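Local coordinates for phospholipase C beta (Meleagris gallopavo, PDB 1JAD), which is a G-protein-regulated phospholipase whose C-terminal region, modelled here, forms a long, almost wholly helical coiled-coil dimer, at residues A[19-24]-A[111-116]; A[42-47]-A[96-101]; A[9-14]-A[183-188]. All coordinates share one frame; numbering follows the deposited sequence.

Interaction 1: residues A[19-24]-A[111-116]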
ATOM      1  N   ALA A  19     -12.138   1.631  -6.660  1.00 49.11           N
ATOM      2  CA  ALA A  19     -12.883   0.385  -6.788  1.00 47.79           C
ATOM      3  C   ALA A  19     -13.131  -0.182  -5.403  1.00 46.57           C
ATOM      4  O   ALA A  19     -12.312  -0.017  -4.500  1.00 45.70           O
ATOM      5  CB  ALA A  19     -12.096  -0.617  -7.635  1.00 47.81           C
ATOM      6  N   SER A  20     -14.273  -0.836  -5.234  1.00 45.85           N
ATOM      7  CA  SER A  20     -14.613  -1.434  -3.951  1.00 44.84           C
ATOM      8  C   SER A  20     -14.046  -2.847  -3.889  1.00 43.50           C
ATOM      9  O   SER A  20     -13.545  -3.367  -4.889  1.00 42.35           O
ATOM     10  CB  SER A  20     -16.130  -1.464  -3.766  1.00 44.22           C
ATOM     11  OG  SER A  20     -16.750  -2.133  -4.847  1.00 47.21           O
ATOM     12  N   LEU A  21     -14.120  -3.462  -2.714  1.00 42.48           N
ATOM     13  CA  LEU A  21     -13.605  -4.809  -2.545  1.00 42.14           C
ATOM     14  C   LEU A  21     -14.403  -5.708  -3.480  1.00 42.71           C
ATOM     15  O   LEU A  21     -13.908  -6.731  -3.942  1.00 43.57           O
ATOM     16  CB  LEU A  21     -13.798  -5.291  -1.104  1.00 40.81           C
ATOM     17  CG  LEU A  21     -12.781  -6.289  -0.534  1.00 39.75           C
ATOM     18  CD1 LEU A  21     -13.410  -7.016   0.626  1.00 36.17           C
ATOM     19  CD2 LEU A  21     -12.361  -7.297  -1.577  1.00 41.55           C
ATOM     20  N   ALA A  22     -15.643  -5.307  -3.750  1.00 43.59           N
ATOM     21  CA  ALA A  22     -16.547  -6.062  -4.610  1.00 42.94           C
ATOM     22  C   ALA A  22     -16.090  -6.054  -6.056  1.00 43.22           C
ATOM     23  O   ALA A  22     -16.095  -7.087  -6.723  1.00 43.62           O
ATOM     24  CB  ALA A  22     -17.955  -5.492  -4.514  1.00 42.32           C
ATOM     25  N   GLU A  23     -15.708  -4.881  -6.545  1.00 44.31           N
ATOM     26  CA  GLU A  23     -15.243  -4.752  -7.920  1.00 45.44           C
ATOM     27  C   GLU A  23     -13.970  -5.563  -8.154  1.00 44.94           C
ATOM     28  O   GLU A  23     -13.813  -6.210  -9.192  1.00 44.32           O
ATOM     29  CB  GLU A  23     -14.983  -3.280  -8.244  1.00 46.91           C
ATOM     30  CG  GLU A  23     -16.232  -2.410  -8.175  1.00 50.60           C
ATOM     31  CD  GLU A  23     -15.956  -0.959  -8.528  1.00 52.30           C
ATOM     32  OE1 GLU A  23     -15.405  -0.701  -9.623  1.00 54.00           O
ATOM     33  OE2 GLU A  23     -16.300  -0.078  -7.714  1.00 53.55           O
ATOM     34  N   LEU A  24     -13.074  -5.527  -7.173  1.00 45.06           N
ATOM     35  CA  LEU A  24     -11.796  -6.229  -7.236  1.00 45.70           C
ATOM     36  C   LEU A  24     -11.881  -7.753  -7.146  1.00 46.35           C
ATOM     37  O   LEU A  24     -11.073  -8.457  -7.754  1.00 45.26           O
ATOM     38  CB  LEU A  24     -10.876  -5.707  -6.133  1.00 43.71           C
ATOM     39  CG  LEU A  24     -10.565  -4.216  -6.251  1.00 43.74           C
ATOM     40  CD1 LEU A  24      -9.729  -3.754  -5.068  1.00 43.36           C
ATOM     41  CD2 LEU A  24      -9.837  -3.965  -7.557  1.00 42.75           C
ATOM     42  N   ALA A 111      -2.324 -10.319  -1.143  1.00 34.14           N
ATOM     43  CA  ALA A 111      -1.230  -9.900  -2.005  1.00 33.74           C
ATOM     44  C   ALA A 111      -1.751  -9.546  -3.386  1.00 34.01           C
ATOM     45  O   ALA A 111      -1.423  -8.490  -3.939  1.00 33.31           O
ATOM     46  CB  ALA A 111      -0.203 -11.006  -2.114  1.00 33.15           C
ATOM     47  N   LYS A 112      -2.576 -10.429  -3.936  1.00 34.13           N
ATOM     48  CA  LYS A 112      -3.129 -10.210  -5.264  1.00 34.66           C
ATOM     49  C   LYS A 112      -4.003  -8.962  -5.299  1.00 34.64           C
ATOM     50  O   LYS A 112      -3.695  -8.008  -6.005  1.00 32.41           O
ATOM     51  CB  LYS A 112      -3.947 -11.424  -5.716  1.00 35.04           C
ATOM     52  CG  LYS A 112      -4.103 -11.509  -7.227  1.00 38.39           C
ATOM     53  CD  LYS A 112      -2.712 -11.533  -7.866  1.00 42.93           C
ATOM     54  CE  LYS A 112      -2.738 -11.711  -9.381  1.00 46.11           C
ATOM     55  NZ  LYS A 112      -1.343 -11.726  -9.922  1.00 43.86           N
ATOM     56  N   ILE A 113      -5.093  -8.965  -4.541  1.00 35.31           N
ATOM     57  CA  ILE A 113      -5.972  -7.809  -4.533  1.00 36.79           C
ATOM     58  C   ILE A 113      -5.242  -6.526  -4.180  1.00 36.99           C
ATOM     59  O   ILE A 113      -5.536  -5.477  -4.750  1.00 36.30           O
ATOM     60  CB  ILE A 113      -7.184  -8.003  -3.597  1.00 37.26           C
ATOM     61  CG1 ILE A 113      -8.238  -8.845  -4.311  1.00 38.65           C
ATOM     62  CG2 ILE A 113      -7.783  -6.659  -3.213  1.00 40.88           C
ATOM     63  CD1 ILE A 113      -9.570  -8.898  -3.604  1.00 38.31           C
ATOM     64  N   THR A 114      -4.293  -6.590  -3.253  1.00 36.96           N
ATOM     65  CA  THR A 114      -3.553  -5.386  -2.913  1.00 37.77           C
ATOM     66  C   THR A 114      -2.826  -4.902  -4.159  1.00 40.08           C
ATOM     67  O   THR A 114      -2.612  -3.704  -4.345  1.00 41.20           O
ATOM     68  CB  THR A 114      -2.562  -5.642  -1.788  1.00 36.20           C
ATOM     69  OG1 THR A 114      -3.286  -5.810  -0.563  1.00 37.09           O
ATOM     70  CG2 THR A 114      -1.597  -4.482  -1.650  1.00 37.20           C
ATOM     71  N   GLU A 115      -2.463  -5.847  -5.019  1.00 42.78           N
ATOM     72  CA  GLU A 115      -1.794  -5.536  -6.273  1.00 45.24           C
ATOM     73  C   GLU A 115      -2.741  -4.724  -7.149  1.00 45.15           C
ATOM     74  O   GLU A 115      -2.500  -3.548  -7.420  1.00 44.98           O
ATOM     75  CB  GLU A 115      -1.403  -6.831  -7.000  1.00 48.36           C
ATOM     76  CG  GLU A 115      -1.107  -6.652  -8.493  1.00 54.46           C
ATOM     77  CD  GLU A 115      -0.790  -7.960  -9.212  1.00 57.25           C
ATOM     78  OE1 GLU A 115      -0.783  -7.957 -10.462  1.00 58.10           O
ATOM     79  OE2 GLU A 115      -0.540  -8.985  -8.535  1.00 59.60           O
ATOM     80  N   LEU A 116      -3.822  -5.366  -7.583  1.00 45.88           N
ATOM     81  CA  LEU A 116      -4.824  -4.731  -8.441  1.00 46.40           C
ATOM     82  C   LEU A 116      -5.208  -3.343  -7.915  1.00 47.00           C
ATOM     83  O   LEU A 116      -5.137  -2.349  -8.645  1.00 47.01           O
ATOM     84  CB  LEU A 116      -6.066  -5.626  -8.526  1.00 44.76           C
ATOM     85  CG  LEU A 116      -5.816  -7.088  -8.929  1.00 43.37           C
ATOM     86  CD1 LEU A 116      -7.112  -7.891  -8.810  1.00 40.81           C
ATOM     87  CD2 LEU A 116      -5.253  -7.154 -10.339  1.00 42.03           C
TER
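Neither segment puts a flat side chain between L21 and L24 on one side and I113 and L116 on the other; their carboxylates, on E23 and E115, stay well away from the other segment. That of E115 receives K112 NZ at OE2, 3.2 Å away on the syn side and 27° out of the carboxylate plane, a salt bridge along one helix. The other, E23, turns back on its own segment: OE2 takes a weak bond from S20 N, while E23 N gives a weak one to S20 OG. This reciprocal pair is a capping box, with S20 as N-cap of the short helix 21-24. In this coiled-coil domain that turn packs against the middle of helix 75-155, close to the centre of the chain. L21 CD2 reaches I113 CD1 at 3.8 Å, the two side chains crossing at about a right angle. On the other branch of I113, CG2 stands anti to the backbone N and faces L24 CD1 at 4.0 Å. L24 also points CD2 at L116 CB, 4.2 Å away, and L116 CD1 lies 4.1 Å from the carbonyl O of L24. F30 of helix 28-64 and I208 of helix 161-245 touch I113 as well, and N204 touches L24.

Interaction 2: residues A[42-47]-A[96-101]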
ATOM      1  N   LYS A  42      -8.050 -29.648  -3.338  1.00 50.28           N
ATOM      2  CA  LYS A  42      -8.504 -30.978  -3.733  1.00 51.86           C
ATOM      3  C   LYS A  42      -7.331 -31.945  -3.833  1.00 52.46           C
ATOM      4  O   LYS A  42      -7.479 -33.138  -3.566  1.00 51.57           O
ATOM      5  CB  LYS A  42      -9.260 -30.911  -5.060  1.00 54.13           C
ATOM      6  CG  LYS A  42     -10.553 -30.119  -4.962  1.00 58.02           C
ATOM      7  CD  LYS A  42     -11.294 -30.042  -6.289  1.00 59.64           C
ATOM      8  CE  LYS A  42     -12.542 -29.172  -6.163  1.00 59.89           C
ATOM      9  NZ  LYS A  42     -13.281 -29.050  -7.447  1.00 60.93           N
ATOM     10  N   GLU A  43      -6.167 -31.422  -4.210  1.00 53.11           N
ATOM     11  CA  GLU A  43      -4.957 -32.227  -4.320  1.00 54.78           C
ATOM     12  C   GLU A  43      -4.538 -32.686  -2.929  1.00 54.85           C
ATOM     13  O   GLU A  43      -4.146 -33.840  -2.738  1.00 55.31           O
ATOM     14  CB  GLU A  43      -3.843 -31.406  -4.959  1.00 57.51           C
ATOM     15  CG  GLU A  43      -4.159 -30.975  -6.384  1.00 63.41           C
ATOM     16  CD  GLU A  43      -3.105 -30.044  -6.963  1.00 67.10           C
ATOM     17  OE1 GLU A  43      -1.913 -30.436  -6.979  1.00 68.93           O
ATOM     18  OE2 GLU A  43      -3.469 -28.927  -7.405  1.00 66.65           O
ATOM     19  N   LEU A  44      -4.616 -31.775  -1.960  1.00 54.28           N
ATOM     20  CA  LEU A  44      -4.284 -32.098  -0.573  1.00 52.60           C
ATOM     21  C   LEU A  44      -5.240 -33.179  -0.090  1.00 52.10           C
ATOM     22  O   LEU A  44      -4.858 -34.078   0.659  1.00 51.53           O
ATOM     23  CB  LEU A  44      -4.435 -30.869   0.330  1.00 51.07           C
ATOM     24  CG  LEU A  44      -3.411 -29.738   0.273  1.00 50.74           C
ATOM     25  CD1 LEU A  44      -3.881 -28.584   1.156  1.00 47.82           C
ATOM     26  CD2 LEU A  44      -2.052 -30.253   0.733  1.00 49.27           C
ATOM     27  N   GLU A  45      -6.491 -33.073  -0.520  1.00 52.10           N
ATOM     28  CA  GLU A  45      -7.509 -34.035  -0.139  1.00 53.51           C
ATOM     29  C   GLU A  45      -7.209 -35.399  -0.758  1.00 53.00           C
ATOM     30  O   GLU A  45      -7.532 -36.434  -0.179  1.00 52.15           O
ATOM     31  CB  GLU A  45      -8.886 -33.552  -0.589  1.00 54.89           C
ATOM     32  CG  GLU A  45     -10.009 -34.509  -0.251  1.00 58.36           C
ATOM     33  CD  GLU A  45     -11.332 -34.069  -0.837  1.00 61.19           C
ATOM     34  OE1 GLU A  45     -12.338 -34.790  -0.660  1.00 62.53           O
ATOM     35  OE2 GLU A  45     -11.366 -32.998  -1.480  1.00 64.43           O
ATOM     36  N   ARG A  46      -6.605 -35.399  -1.942  1.00 53.33           N
ATOM     37  CA  ARG A  46      -6.263 -36.658  -2.582  1.00 54.44           C
ATOM     38  C   ARG A  46      -5.136 -37.283  -1.783  1.00 53.16           C
ATOM     39  O   ARG A  46      -5.245 -38.418  -1.322  1.00 54.30           O
ATOM     40  CB  ARG A  46      -5.811 -36.451  -4.029  1.00 55.94           C
ATOM     41  CG  ARG A  46      -6.878 -35.893  -4.961  1.00 59.44           C
ATOM     42  CD  ARG A  46      -6.510 -36.193  -6.412  1.00 61.35           C
ATOM     43  NE  ARG A  46      -7.434 -35.618  -7.391  1.00 62.64           N
ATOM     44  CZ  ARG A  46      -7.423 -34.347  -7.782  1.00 63.89           C
ATOM     45  NH1 ARG A  46      -6.533 -33.499  -7.277  1.00 63.38           N
ATOM     46  NH2 ARG A  46      -8.294 -33.929  -8.696  1.00 64.82           N
ATOM     47  N   LYS A  47      -4.054 -36.536  -1.616  1.00 52.27           N
ATOM     48  CA  LYS A  47      -2.918 -37.019  -0.844  1.00 52.72           C
ATOM     49  C   LYS A  47      -3.385 -37.427   0.551  1.00 52.44           C
ATOM     50  O   LYS A  47      -2.820 -38.328   1.168  1.00 53.44           O
ATOM     51  CB  LYS A  47      -1.844 -35.933  -0.749  1.00 52.98           C
ATOM     52  CG  LYS A  47      -1.255 -35.559  -2.100  1.00 55.63           C
ATOM     53  CD  LYS A  47      -0.212 -34.455  -1.995  1.00 55.62           C
ATOM     54  CE  LYS A  47       0.380 -34.147  -3.368  1.00 55.93           C
ATOM     55  NZ  LYS A  47      -0.684 -33.781  -4.353  1.00 55.44           N
ATOM     56  N   ASP A  96      -4.322 -29.929  10.133  1.00 32.71           N
ATOM     57  CA  ASP A  96      -3.406 -28.826  10.409  1.00 32.04           C
ATOM     58  C   ASP A  96      -2.891 -28.308   9.075  1.00 30.63           C
ATOM     59  O   ASP A  96      -2.746 -27.096   8.878  1.00 29.07           O
ATOM     60  CB  ASP A  96      -2.230 -29.295  11.268  1.00 34.01           C
ATOM     61  CG  ASP A  96      -1.141 -28.233  11.408  1.00 35.99           C
ATOM     62  OD1 ASP A  96      -0.542 -27.849  10.377  1.00 38.10           O
ATOM     63  OD2 ASP A  96      -0.873 -27.789  12.547  1.00 37.02           O
ATOM     64  N   GLY A  97      -2.626 -29.239   8.164  1.00 28.57           N
ATOM     65  CA  GLY A  97      -2.142 -28.890   6.840  1.00 26.68           C
ATOM     66  C   GLY A  97      -3.159 -28.091   6.050  1.00 27.53           C
ATOM     67  O   GLY A  97      -2.793 -27.148   5.344  1.00 28.52           O
ATOM     68  N   ILE A  98      -4.435 -28.467   6.154  1.00 26.27           N
ATOM     69  CA  ILE A  98      -5.492 -27.756   5.451  1.00 25.32           C
ATOM     70  C   ILE A  98      -5.537 -26.350   6.044  1.00 24.59           C
ATOM     71  O   ILE A  98      -5.675 -25.359   5.321  1.00 22.53           O
ATOM     72  CB  ILE A  98      -6.870 -28.435   5.657  1.00 28.07           C
ATOM     73  CG1 ILE A  98      -6.834 -29.871   5.115  1.00 30.73           C
ATOM     74  CG2 ILE A  98      -7.962 -27.640   4.951  1.00 25.44           C
ATOM     75  CD1 ILE A  98      -6.539 -29.966   3.610  1.00 34.14           C
ATOM     76  N   ARG A  99      -5.403 -26.273   7.363  1.00 23.16           N
ATOM     77  CA  ARG A  99      -5.419 -24.988   8.052  1.00 24.47           C
ATOM     78  C   ARG A  99      -4.315 -24.093   7.493  1.00 23.48           C
ATOM     79  O   ARG A  99      -4.570 -22.978   7.042  1.00 22.49           O
ATOM     80  CB  ARG A  99      -5.217 -25.189   9.562  1.00 24.47           C
ATOM     81  CG  ARG A  99      -5.218 -23.911  10.373  1.00 22.74           C
ATOM     82  CD  ARG A  99      -4.899 -24.173  11.831  1.00 23.90           C
ATOM     83  NE  ARG A  99      -3.556 -24.731  12.022  1.00 28.85           N
ATOM     84  CZ  ARG A  99      -2.416 -24.094  11.761  1.00 27.38           C
ATOM     85  NH1 ARG A  99      -2.439 -22.856  11.292  1.00 33.07           N
ATOM     86  NH2 ARG A  99      -1.253 -24.690  11.975  1.00 24.91           N
ATOM     87  N   ARG A 100      -3.087 -24.597   7.509  1.00 26.28           N
ATOM     88  CA  ARG A 100      -1.942 -23.840   7.008  1.00 25.66           C
ATOM     89  C   ARG A 100      -2.075 -23.442   5.545  1.00 24.37           C
ATOM     90  O   ARG A 100      -1.654 -22.360   5.157  1.00 23.24           O
ATOM     91  CB  ARG A 100      -0.647 -24.629   7.216  1.00 26.77           C
ATOM     92  CG  ARG A 100      -0.302 -24.882   8.684  1.00 31.09           C
ATOM     93  CD  ARG A 100       1.030 -25.592   8.785  1.00 33.47           C
ATOM     94  NE  ARG A 100       1.032 -26.783   7.947  1.00 37.91           N
ATOM     95  CZ  ARG A 100       2.065 -27.168   7.205  1.00 40.99           C
ATOM     96  NH1 ARG A 100       3.179 -26.442   7.211  1.00 41.57           N
ATOM     97  NH2 ARG A 100       1.976 -28.253   6.436  1.00 41.84           N
ATOM     98  N   ARG A 101      -2.654 -24.308   4.724  1.00 26.45           N
ATOM     99  CA  ARG A 101      -2.814 -23.968   3.317  1.00 27.95           C
ATOM    100  C   ARG A 101      -3.901 -22.909   3.180  1.00 29.74           C
ATOM    101  O   ARG A 101      -3.724 -21.933   2.443  1.00 29.56           O
ATOM    102  CB  ARG A 101      -3.178 -25.203   2.485  1.00 27.65           C
ATOM    103  CG  ARG A 101      -3.348 -24.927   0.980  1.00 30.00           C
ATOM    104  CD  ARG A 101      -2.127 -24.198   0.416  1.00 31.51           C
ATOM    105  NE  ARG A 101      -0.906 -24.991   0.530  1.00 36.25           N
ATOM    106  CZ  ARG A 101      -0.493 -25.866  -0.383  1.00 37.46           C
ATOM    107  NH1 ARG A 101      -1.204 -26.057  -1.492  1.00 34.38           N
ATOM    108  NH2 ARG A 101       0.617 -26.566  -0.176  1.00 35.89           N
TER
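With chi1 at -74°, L44 carries CG anti to its carbonyl carbon and extends CD1 toward helix 75-155; R101 takes the other course, its CG anti to the backbone N at -179°, which carries CG to that methyl, the two side chains crossing obliquely. L44 CD1 therefore lies 3.7 Å from R101 CG and equally near R101 CB, so the arginine contributes aliphatic carbon to the contact. Its chain then bends at both chi2 and chi3, and the guanidinium pairs through NH1 with E40, one turn before L44 on helix 28-64. I98 completes the apolar patch: CD1 approaches L44 CD1 at 3.9 Å and L44 CB at 4.0 Å. The contact joins two long helices of the coiled coil, 28-64 and 75-155, at a partly exposed seam, with L44 inserted between I98 and R101. E222 of helix 161-245 touches I98. Clear of the L44 contact, D96 gathers two arginines of its own helix. R100 NE comes within 3.1 Å of D96 OD1, and R99 NH2 within 3.2 Å of D96 OD2, in the guanidinium plane but 54° out of the carboxylate plane. The network runs on into the second subunit, where K140 pairs with D96 OD2 and E133 with R99 NH2. The three positive charges around it, R99, R100 and K140 of the second subunit, would be expected to favour the ionised form of D96, and Y223 of the same chain as D96 packs on D96 and R99.

Interaction 3: residues A[9-14]-A[183-188]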
ATOM      1  N   GLU A   9     -16.490  26.217 -12.355  1.00 63.27           N
ATOM      2  CA  GLU A   9     -16.305  25.874 -13.755  1.00 61.59           C
ATOM      3  C   GLU A   9     -14.814  25.658 -14.022  1.00 58.87           C
ATOM      4  O   GLU A   9     -14.418  24.753 -14.758  1.00 57.23           O
ATOM      5  CB  GLU A   9     -16.821  27.006 -14.654  1.00 62.36           C
ATOM      6  CG  GLU A   9     -18.257  27.441 -14.380  1.00 64.41           C
ATOM      7  CD  GLU A   9     -18.728  28.538 -15.331  1.00 65.37           C
ATOM      8  OE1 GLU A   9     -18.036  29.579 -15.426  1.00 64.44           O
ATOM      9  OE2 GLU A   9     -19.790  28.364 -15.976  1.00 65.29           O
ATOM     10  N   VAL A  10     -13.993  26.492 -13.395  1.00 56.26           N
ATOM     11  CA  VAL A  10     -12.551  26.435 -13.587  1.00 53.12           C
ATOM     12  C   VAL A  10     -11.751  25.714 -12.495  1.00 50.34           C
ATOM     13  O   VAL A  10     -10.527  25.625 -12.592  1.00 49.81           O
ATOM     14  CB  VAL A  10     -11.988  27.865 -13.774  1.00 53.64           C
ATOM     15  CG1 VAL A  10     -12.626  28.521 -14.993  1.00 52.80           C
ATOM     16  CG2 VAL A  10     -12.246  28.700 -12.530  1.00 52.08           C
ATOM     17  N   THR A  11     -12.428  25.208 -11.466  1.00 47.52           N
ATOM     18  CA  THR A  11     -11.749  24.480 -10.389  1.00 44.82           C
ATOM     19  C   THR A  11     -12.350  23.087 -10.230  1.00 43.06           C
ATOM     20  O   THR A  11     -12.339  22.527  -9.134  1.00 42.06           O
ATOM     21  CB  THR A  11     -11.893  25.182  -9.019  1.00 44.36           C
ATOM     22  OG1 THR A  11     -13.252  25.097  -8.568  1.00 43.06           O
ATOM     23  CG2 THR A  11     -11.488  26.637  -9.125  1.00 46.20           C
ATOM     24  N   GLN A  12     -12.876  22.525 -11.313  1.00 42.17           N
ATOM     25  CA  GLN A  12     -13.496  21.208 -11.226  1.00 42.13           C
ATOM     26  C   GLN A  12     -12.497  20.051 -11.265  1.00 41.54           C
ATOM     27  O   GLN A  12     -11.646  19.963 -12.158  1.00 40.94           O
ATOM     28  CB  GLN A  12     -14.553  21.052 -12.322  1.00 42.75           C
ATOM     29  CG  GLN A  12     -15.262  19.704 -12.303  1.00 45.13           C
ATOM     30  CD  GLN A  12     -16.584  19.734 -13.049  1.00 45.77           C
ATOM     31  OE1 GLN A  12     -16.653  20.184 -14.193  1.00 47.89           O
ATOM     32  NE2 GLN A  12     -17.642  19.249 -12.403  1.00 45.82           N
ATOM     33  N   LEU A  13     -12.618  19.167 -10.280  1.00 40.80           N
ATOM     34  CA  LEU A  13     -11.739  18.016 -10.155  1.00 41.50           C
ATOM     35  C   LEU A  13     -12.523  16.706 -10.075  1.00 43.23           C
ATOM     36  O   LEU A  13     -13.692  16.699  -9.701  1.00 43.69           O
ATOM     37  CB  LEU A  13     -10.870  18.182  -8.904  1.00 40.04           C
ATOM     38  CG  LEU A  13      -9.988  19.437  -8.852  1.00 38.03           C
ATOM     39  CD1 LEU A  13      -9.293  19.526  -7.498  1.00 37.18           C
ATOM     40  CD2 LEU A  13      -8.970  19.407  -9.992  1.00 34.58           C
ATOM     41  N   PRO A  14     -11.887  15.578 -10.444  1.00 45.60           N
ATOM     42  CA  PRO A  14     -12.513  14.253 -10.416  1.00 46.90           C
ATOM     43  C   PRO A  14     -12.829  13.830  -8.989  1.00 48.57           C
ATOM     44  O   PRO A  14     -11.922  13.613  -8.180  1.00 48.88           O
ATOM     45  CB  PRO A  14     -11.444  13.358 -11.048  1.00 47.09           C
ATOM     46  CG  PRO A  14     -10.686  14.324 -11.940  1.00 47.17           C
ATOM     47  CD  PRO A  14     -10.515  15.453 -10.951  1.00 46.04           C
ATOM     48  N   ILE A 183      -4.199  29.954  -8.555  1.00 21.07           N
ATOM     49  CA  ILE A 183      -3.385  28.744  -8.478  1.00 20.12           C
ATOM     50  C   ILE A 183      -3.317  28.268  -7.040  1.00 19.99           C
ATOM     51  O   ILE A 183      -3.178  27.086  -6.769  1.00 20.90           O
ATOM     52  CB  ILE A 183      -1.960  28.992  -8.986  1.00 21.61           C
ATOM     53  CG1 ILE A 183      -1.966  29.076 -10.513  1.00 18.65           C
ATOM     54  CG2 ILE A 183      -1.022  27.892  -8.479  1.00 21.49           C
ATOM     55  CD1 ILE A 183      -0.590  29.339 -11.091  1.00 21.58           C
ATOM     56  N   LYS A 184      -3.421  29.208  -6.114  1.00 20.66           N
ATOM     57  CA  LYS A 184      -3.386  28.909  -4.687  1.00 19.44           C
ATOM     58  C   LYS A 184      -4.694  28.223  -4.287  1.00 19.01           C
ATOM     59  O   LYS A 184      -4.729  27.363  -3.398  1.00 19.01           O
ATOM     60  CB  LYS A 184      -3.200  30.225  -3.937  1.00 21.33           C
ATOM     61  CG  LYS A 184      -2.925  30.118  -2.478  1.00 21.99           C
ATOM     62  CD  LYS A 184      -2.411  31.460  -1.988  1.00 21.44           C
ATOM     63  CE  LYS A 184      -2.080  31.397  -0.496  1.00 25.33           C
ATOM     64  NZ  LYS A 184      -1.537  32.710   0.001  1.00 29.17           N
ATOM     65  N   LEU A 185      -5.770  28.587  -4.980  1.00 17.89           N
ATOM     66  CA  LEU A 185      -7.087  28.018  -4.719  1.00 16.79           C
ATOM     67  C   LEU A 185      -7.215  26.552  -5.173  1.00 17.17           C
ATOM     68  O   LEU A 185      -7.521  25.668  -4.372  1.00 14.21           O
ATOM     69  CB  LEU A 185      -8.151  28.866  -5.413  1.00 16.00           C
ATOM     70  CG  LEU A 185      -9.584  28.365  -5.247  1.00 18.43           C
ATOM     71  CD1 LEU A 185     -10.019  28.426  -3.766  1.00 14.77           C
ATOM     72  CD2 LEU A 185     -10.474  29.204  -6.113  1.00 15.68           C
ATOM     73  N   LEU A 186      -7.004  26.296  -6.461  1.00 19.76           N
ATOM     74  CA  LEU A 186      -7.085  24.923  -6.978  1.00 20.91           C
ATOM     75  C   LEU A 186      -6.178  24.040  -6.152  1.00 20.87           C
ATOM     76  O   LEU A 186      -6.536  22.924  -5.760  1.00 21.27           O
ATOM     77  CB  LEU A 186      -6.620  24.860  -8.427  1.00 24.19           C
ATOM     78  CG  LEU A 186      -7.475  25.462  -9.532  1.00 25.91           C
ATOM     79  CD1 LEU A 186      -7.971  26.839  -9.136  1.00 29.33           C
ATOM     80  CD2 LEU A 186      -6.629  25.518 -10.803  1.00 29.33           C
ATOM     81  N   THR A 187      -4.988  24.551  -5.882  1.00 20.78           N
ATOM     82  CA  THR A 187      -4.033  23.795  -5.100  1.00 20.77           C
ATOM     83  C   THR A 187      -4.645  23.382  -3.773  1.00 19.77           C
ATOM     84  O   THR A 187      -4.465  22.248  -3.329  1.00 21.65           O
ATOM     85  CB  THR A 187      -2.742  24.612  -4.897  1.00 20.86           C
ATOM     86  OG1 THR A 187      -2.050  24.700  -6.151  1.00 20.79           O
ATOM     87  CG2 THR A 187      -1.848  23.959  -3.879  1.00 22.82           C
ATOM     88  N   GLU A 188      -5.381  24.286  -3.139  1.00 19.38           N
ATOM     89  CA  GLU A 188      -6.019  23.954  -1.868  1.00 15.57           C
ATOM     90  C   GLU A 188      -7.145  22.940  -2.099  1.00 14.36           C
ATOM     91  O   GLU A 188      -7.285  21.972  -1.352  1.00 12.64           O
ATOM     92  CB  GLU A 188      -6.544  25.227  -1.189  1.00 16.44           C
ATOM     93  CG  GLU A 188      -5.419  26.119  -0.636  1.00 19.80           C
ATOM     94  CD  GLU A 188      -5.886  27.468  -0.054  1.00 22.28           C
ATOM     95  OE1 GLU A 188      -5.015  28.217   0.439  1.00 21.37           O
ATOM     96  OE2 GLU A 188      -7.097  27.793  -0.092  1.00 18.66           O
TER
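T11, in an irregular segment without helix or strand, brings its CA to 5.8 Å from the CA of L186, which sits on a continuous helix. The nearest approach of the side chains is made by methyl groups: T11 CG2 stands 3.5 Å from L186 CD1, the two side chains crossing at an angle, and 4.1 Å from L185 CD2, the T11 and L185 side chains crossing at about a right angle. T11 has its hydroxyl between the backbone N and the carbonyl carbon (chi1 69°), and this leaves CG2 beside the N and facing the helix. The polar branch is used within the loop, where OG1 bonds to M7 O; a bound sulfate ion, probably from the crystallisation liquor, lies about 5 Å from the side chain. V10 adds its carbonyl O, 4.3 Å from L186 CD2. One residue on from L186, T187 OG1 donates to I183 O over 2.7 Å. The loop is tied down by its backbone too, K189 NZ reaching T11 O and N135 ND2 reaching Q12 O. It thus lies along the groove between the antiparallel helices 75-155 and 161-245 of the coiled coil, V10 on I139 of the first and L13 on Y193 of the second, while Y223 and V220 of the second subunit pack on I183 and T187.

Only interaction 1 is truly buried, near the centre of the chain; interaction 3 is partly buried and interaction 2 lies at the surface. Interactions 1 and 2 share helix 75-155, their centres 26 Å apart, and set it against successive pieces of the N-terminal part, first the short helix 21-24 and then helix 28-64. Interaction 3 uses helix 161-245 instead, about 55 Å from interaction 2 between centres and on the opposite side of the chain's centre. Between the paired segments themselves, all three contacts rest on apolar carbon with no hydrogen bond, branched aliphatic residues at the core, an arginine's methylenes at the surface and a threonine methyl in the loop. Interactions 2 and 3 also adjoin the second subunit.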